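Local coordinates for MHP1 (Microbacterium liquefaciens, PDB 2JLN), which couples sodium binding to the uptake of 5-aryl-substituted hydantoins across the membrane, as a nucleobase-cation-symport-1 family transporter, at residues A82-G87 and C234-N239; I88-A93 and S226-V231. All blocks are in the same frame, centred on the assembly; numbering follows the deposited sequence.

Contact 1. Residues A82-G87 and C234-N239; sequences AAIRWG and CKVDPN
The short helix 81-86, near its C-terminal end, rests Ile84 and Arg85 on Cys234, Val236 and Pro238, in the loop that runs between helices 228-231 and 242-278. Ile84 divides its two branches between two partners. CG1 lies beside the backbone N (chi1 -72°) and meets Cys234 CB at 4.3 Å, while CG2, anti to the backbone N, approaches Val236 CG2 to 4.2 Å. Val236, its CB directed toward the helix, also brings that atom within 4.0 Å of Ile84 O. That oxygen and Cys234 O are both hydrogen-bonded by Arg25 NH1, from a residue of the N-terminal loop that bridges the two segments. Arg85 starts out away from the loop, and a bend at chi2 lays its CD over the centre of the Trp86 ring, 3.5 Å above the plane. From there NH2 passes obliquely by Pro238 O at 3.7 Å, a contact rather than a bond. The guanidinium is bonded elsewhere, to Tyr22 OH through NH1 and in a salt bridge from NH2 to Glu463. The chemistry is thus divided: direct contact between helix and loop is apolar and modest, Arg25 carries the polar link between them, Tyr22 bonds Arg85 and packs on the loop, and Glu463 ties Arg85 to helix 462-466.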
loop_
_atom_site.group_PDB
_atom_site.type_symbol
_atom_site.label_atom_id
_atom_site.label_comp_id
_atom_site.label_asym_id
_atom_site.label_seq_id
_atom_site.Cartn_x
_atom_site.Cartn_y
_atom_site.Cartn_z
ATOM N N ALA A 82 -11.309 -10.691 -4.314
ATOM C CA ALA A 82 -12.686 -10.419 -3.895
ATOM C C ALA A 82 -13.112 -9.002 -4.201
ATOM O O ALA A 82 -14.279 -8.767 -4.447
ATOM C CB ALA A 82 -12.873 -10.701 -2.403
ATOM N N ALA A 83 -12.175 -8.060 -4.165
ATOM C CA ALA A 83 -12.482 -6.656 -4.383
ATOM C C ALA A 83 -12.769 -6.387 -5.851
ATOM O O ALA A 83 -13.638 -5.584 -6.187
ATOM C CB ALA A 83 -11.351 -5.794 -3.901
ATOM N N ILE A 84 -12.028 -7.051 -6.732
ATOM C CA ILE A 84 -12.245 -6.939 -8.173
ATOM C C ILE A 84 -13.635 -7.489 -8.566
ATOM O O ILE A 84 -14.408 -6.834 -9.282
ATOM C CB ILE A 84 -11.113 -7.662 -8.939
ATOM C CG1 ILE A 84 -9.818 -6.857 -8.837
ATOM C CG2 ILE A 84 -11.476 -7.884 -10.384
ATOM C CD1 ILE A 84 -8.624 -7.506 -9.461
ATOM N N ARG A 85 -13.969 -8.679 -8.074
ATOM C CA ARG A 85 -15.213 -9.331 -8.452
ATOM C C ARG A 85 -16.450 -8.604 -7.900
ATOM O O ARG A 85 -17.423 -8.424 -8.635
ATOM C CB ARG A 85 -15.188 -10.799 -8.005
ATOM C CG ARG A 85 -16.054 -11.751 -8.809
ATOM C CD ARG A 85 -17.480 -11.388 -8.603
ATOM N NE ARG A 85 -18.417 -12.191 -9.380
ATOM C CZ ARG A 85 -19.598 -11.737 -9.798
ATOM N NH1 ARG A 85 -19.953 -10.483 -9.544
ATOM N NH2 ARG A 85 -20.418 -12.528 -10.483
ATOM N N TRP A 86 -16.406 -8.177 -6.632
ATOM C CA TRP A 86 -17.601 -7.671 -5.946
ATOM C C TRP A 86 -17.612 -6.179 -5.677
ATOM O O TRP A 86 -18.529 -5.675 -5.028
ATOM C CB TRP A 86 -17.843 -8.399 -4.619
ATOM C CG TRP A 86 -18.019 -9.874 -4.758
ATOM C CD1 TRP A 86 -17.190 -10.859 -4.262
ATOM C CD2 TRP A 86 -19.072 -10.553 -5.456
ATOM N NE1 TRP A 86 -17.671 -12.102 -4.612
ATOM C CE2 TRP A 86 -18.825 -11.940 -5.342
ATOM C CE3 TRP A 86 -20.198 -10.125 -6.173
ATOM C CZ2 TRP A 86 -19.681 -12.896 -5.904
ATOM C CZ3 TRP A 86 -21.041 -11.084 -6.731
ATOM C CH2 TRP A 86 -20.780 -12.443 -6.590
ATOM N N GLY A 87 -16.592 -5.482 -6.152
ATOM C CA GLY A 87 -16.497 -4.045 -5.979
ATOM C C GLY A 87 -16.452 -3.465 -4.567
ATOM O O GLY A 87 -16.750 -2.296 -4.413
ATOM N N CYS A 234 -11.302 -1.827 -10.711
ATOM C CA CYS A 234 -10.829 -2.489 -11.922
ATOM C C CYS A 234 -11.948 -3.133 -12.723
ATOM O O CYS A 234 -12.998 -3.485 -12.182
ATOM C CB CYS A 234 -9.823 -3.580 -11.567
ATOM S SG CYS A 234 -8.149 -3.004 -11.230
ATOM N N LYS A 235 -11.683 -3.329 -14.011
ATOM C CA LYS A 235 -12.682 -3.806 -14.954
ATOM C C LYS A 235 -12.905 -5.303 -14.853
ATOM O O LYS A 235 -11.955 -6.060 -14.879
ATOM C CB LYS A 235 -12.248 -3.439 -16.362
ATOM C CG LYS A 235 -12.585 -2.024 -16.706
ATOM C CD LYS A 235 -12.012 -1.644 -18.031
ATOM C CE LYS A 235 -12.109 -0.143 -18.256
ATOM N NZ LYS A 235 -11.043 0.322 -19.207
ATOM N N VAL A 236 -14.159 -5.735 -14.756
ATOM C CA VAL A 236 -14.451 -7.160 -14.633
ATOM C C VAL A 236 -15.531 -7.534 -15.631
ATOM O O VAL A 236 -16.388 -6.707 -15.937
ATOM C CB VAL A 236 -14.939 -7.514 -13.197
ATOM C CG1 VAL A 236 -16.403 -7.200 -13.036
ATOM C CG2 VAL A 236 -14.680 -8.979 -12.869
ATOM N N ASP A 237 -15.480 -8.761 -16.155
ATOM C CA ASP A 237 -16.603 -9.341 -16.915
ATOM C C ASP A 237 -17.353 -10.254 -15.961
ATOM O O ASP A 237 -16.848 -11.314 -15.569
ATOM C CB ASP A 237 -16.104 -10.111 -18.162
ATOM C CG ASP A 237 -17.162 -11.083 -18.772
ATOM O OD1 ASP A 237 -18.354 -10.700 -18.940
ATOM O OD2 ASP A 237 -16.776 -12.237 -19.112
ATOM N N PRO A 238 -18.556 -9.829 -15.569
ATOM C CA PRO A 238 -19.415 -10.517 -14.590
ATOM C C PRO A 238 -19.712 -11.964 -14.997
ATOM O O PRO A 238 -19.985 -12.809 -14.136
ATOM C CB PRO A 238 -20.702 -9.680 -14.612
ATOM C CG PRO A 238 -20.627 -8.887 -15.931
ATOM C CD PRO A 238 -19.177 -8.593 -16.084
ATOM N N ASN A 239 -19.640 -12.224 -16.309
ATOM C CA ASN A 239 -19.948 -13.534 -16.913
ATOM C C ASN A 239 -18.735 -14.376 -17.243
ATOM O O ASN A 239 -18.725 -15.066 -18.265
ATOM C CB ASN A 239 -20.742 -13.356 -18.200
ATOM C CG ASN A 239 -22.137 -12.892 -17.940
ATOM O OD1 ASN A 239 -22.913 -13.606 -17.313
ATOM N ND2 ASN A 239 -22.471 -11.688 -18.400
#

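Contact 2. Residues I88-A93 and S226-V231; sequences INFTVA and SIHDIV
One hydrogen bond joins Phe90 to Asp229: the backbone N of Phe90, in the first turn of helix 90-93, donates its N-H to Asp229 OD1 over 2.8 Å, and the N-H...O angle of 163° makes it nearly straight. OD1 receives it on its syn lone pair, while OD2 is bonded to Ser321 OG, so both carboxylate oxygens are engaged, which should restrain the group's rotation. Aromatic contacts follow. Phe90, with CG anti to its own N (chi1 172°), turns a ring edge toward the face of His228 in an offset edge-to-face pair, centroids 5.8 Å apart and planes at 68°. Phe90 CA adds a CH-pi contact over a face of the imidazole, 4.1 Å from its centroid, and Ser226 CB lies over a face of the Phe90 ring, 3.7 Å from that centroid. Van der Waals contact comes last: Ala93 CB approaches His228 NE2 to 4.0 Å. Replacing His228 by an alanine would probably open a gap beside Phe90 and Ala93, where the imidazole now packs, and leave the Phe90 edge without its aromatic mate. Asn89 holds the N-cap of helix 90-93 without a side-chain capping bond; Asp229, just beyond transmembrane helix 6, takes a first-turn N-H instead.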
loop_
_atom_site.group_PDB
_atom_site.type_symbol
_atom_site.label_atom_id
_atom_site.label_comp_id
_atom_site.label_asym_id
_atom_site.label_seq_id
_atom_site.Cartn_x
_atom_site.Cartn_y
_atom_site.Cartn_z
ATOM N N ILE A 88 -16.050 -4.230 -3.547
ATOM C CA ILE A 88 -16.115 -3.756 -2.152
ATOM C C ILE A 88 -14.841 -3.159 -1.526
ATOM O O ILE A 88 -13.738 -3.430 -1.973
ATOM C CB ILE A 88 -16.682 -4.846 -1.186
ATOM C CG1 ILE A 88 -15.899 -6.147 -1.275
ATOM C CG2 ILE A 88 -18.157 -5.121 -1.456
ATOM C CD1 ILE A 88 -16.340 -7.176 -0.239
ATOM N N ASN A 89 -15.045 -2.338 -0.490
ATOM C CA ASN A 89 -14.034 -1.809 0.473
ATOM C C ASN A 89 -13.163 -2.820 1.131
ATOM O O ASN A 89 -13.567 -3.974 1.275
ATOM C CB ASN A 89 -14.761 -1.288 1.719
ATOM C CG ASN A 89 -14.797 0.174 1.800
ATOM O OD1 ASN A 89 -14.157 0.851 1.014
ATOM N ND2 ASN A 89 -15.560 0.694 2.748
ATOM N N PHE A 90 -12.042 -2.348 1.673
ATOM C CA PHE A 90 -11.296 -3.084 2.702
ATOM C C PHE A 90 -12.084 -3.142 4.034
ATOM O O PHE A 90 -12.376 -4.223 4.568
ATOM C CB PHE A 90 -9.928 -2.433 2.931
ATOM C CG PHE A 90 -9.177 -2.998 4.104
ATOM C CD1 PHE A 90 -9.098 -2.297 5.305
ATOM C CD2 PHE A 90 -8.558 -4.230 4.019
ATOM C CE1 PHE A 90 -8.423 -2.804 6.384
ATOM C CE2 PHE A 90 -7.875 -4.745 5.097
ATOM C CZ PHE A 90 -7.811 -4.020 6.276
ATOM N N THR A 91 -12.451 -1.973 4.555
ATOM C CA THR A 91 -13.110 -1.901 5.848
ATOM C C THR A 91 -14.384 -2.737 5.894
ATOM O O THR A 91 -14.645 -3.427 6.886
ATOM C CB THR A 91 -13.442 -0.459 6.217
ATOM O OG1 THR A 91 -12.254 0.341 6.139
ATOM C CG2 THR A 91 -13.974 -0.391 7.624
ATOM N N VAL A 92 -15.176 -2.668 4.821
ATOM C CA VAL A 92 -16.391 -3.494 4.677
ATOM C C VAL A 92 -16.132 -5.012 4.579
ATOM O O VAL A 92 -16.831 -5.806 5.220
ATOM C CB VAL A 92 -17.233 -3.053 3.463
ATOM C CG1 VAL A 92 -18.145 -4.188 3.002
ATOM C CG2 VAL A 92 -18.035 -1.830 3.810
ATOM N N ALA A 93 -15.138 -5.402 3.771
ATOM C CA ALA A 93 -14.792 -6.817 3.571
ATOM C C ALA A 93 -14.303 -7.530 4.843
ATOM O O ALA A 93 -14.442 -8.749 4.957
ATOM C CB ALA A 93 -13.785 -6.974 2.447
ATOM N N SER A 226 -4.488 -4.138 1.983
ATOM C CA SER A 226 -5.720 -3.394 1.721
ATOM C C SER A 226 -5.854 -2.772 0.312
ATOM O O SER A 226 -6.464 -1.698 0.172
ATOM C CB SER A 226 -5.937 -2.320 2.799
ATOM O OG SER A 226 -4.985 -1.270 2.684
ATOM N N ILE A 227 -5.327 -3.430 -0.726
ATOM C CA ILE A 227 -5.559 -2.924 -2.077
ATOM C C ILE A 227 -7.038 -2.716 -2.383
ATOM O O ILE A 227 -7.354 -1.817 -3.135
ATOM C CB ILE A 227 -4.940 -3.757 -3.237
ATOM C CG1 ILE A 227 -4.561 -5.139 -2.770
ATOM C CG2 ILE A 227 -3.748 -3.025 -3.874
ATOM C CD1 ILE A 227 -5.711 -5.912 -2.339
ATOM N N HIS A 228 -7.942 -3.517 -1.827
ATOM C CA HIS A 228 -9.361 -3.304 -2.093
ATOM C C HIS A 228 -9.666 -1.857 -2.492
ATOM O O HIS A 228 -10.385 -1.594 -3.464
ATOM C CB HIS A 228 -10.212 -3.581 -0.869
ATOM C CG HIS A 228 -10.070 -4.953 -0.315
ATOM N ND1 HIS A 228 -8.916 -5.396 0.286
ATOM C CD2 HIS A 228 -10.964 -5.964 -0.214
ATOM C CE1 HIS A 228 -9.097 -6.628 0.725
ATOM N NE2 HIS A 228 -10.330 -6.996 0.432
ATOM N N ASP A 229 -9.134 -0.912 -1.729
ATOM C CA ASP A 229 -9.548 0.467 -1.909
ATOM C C ASP A 229 -9.148 1.070 -3.284
ATOM O O ASP A 229 -9.669 2.086 -3.706
ATOM C CB ASP A 229 -9.142 1.299 -0.680
ATOM C CG ASP A 229 -9.739 0.724 0.647
ATOM O OD1 ASP A 229 -10.666 -0.121 0.552
ATOM O OD2 ASP A 229 -9.306 1.095 1.784
ATOM N N ILE A 230 -8.268 0.398 -4.010
ATOM C CA ILE A 230 -7.870 0.818 -5.355
ATOM C C ILE A 230 -8.497 -0.059 -6.448
ATOM O O ILE A 230 -8.957 0.411 -7.472
ATOM C CB ILE A 230 -6.347 0.703 -5.521
ATOM C CG1 ILE A 230 -5.635 1.535 -4.463
ATOM C CG2 ILE A 230 -5.929 1.125 -6.907
ATOM C CD1 ILE A 230 -4.168 1.775 -4.769
ATOM N N VAL A 231 -8.517 -1.349 -6.190
ATOM C CA VAL A 231 -8.759 -2.355 -7.193
ATOM C C VAL A 231 -10.231 -2.775 -7.306
ATOM O O VAL A 231 -10.622 -3.436 -8.275
ATOM C CB VAL A 231 -7.842 -3.529 -6.884
ATOM C CG1 VAL A 231 -8.618 -4.804 -6.694
ATOM C CG2 VAL A 231 -6.772 -3.611 -7.928
#

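In the fold
The two contacts illustrate how chemistry can follow depth. Contact 2 is wholly buried, its centre about 11 Å from the centre of the chain, and joins two short helical segments through a carboxylate bond and aromatic packing; the side chain of Ser226 is about 9 Å from that of Asn318, a substrate-binding residue. Contact 1, with its centre about 20 Å from that of the chain, is only partly buried and relies on apolar side-chain contact, with its polar link supplied by Arg25. Helices 81-86 and 90-93 are consecutive, and 226-231 runs on toward 234-239, so both contacts join the same two regions of chain. They also meet directly: Ala83 CB packs on His228 CA at 3.7 Å, making one continuous interface.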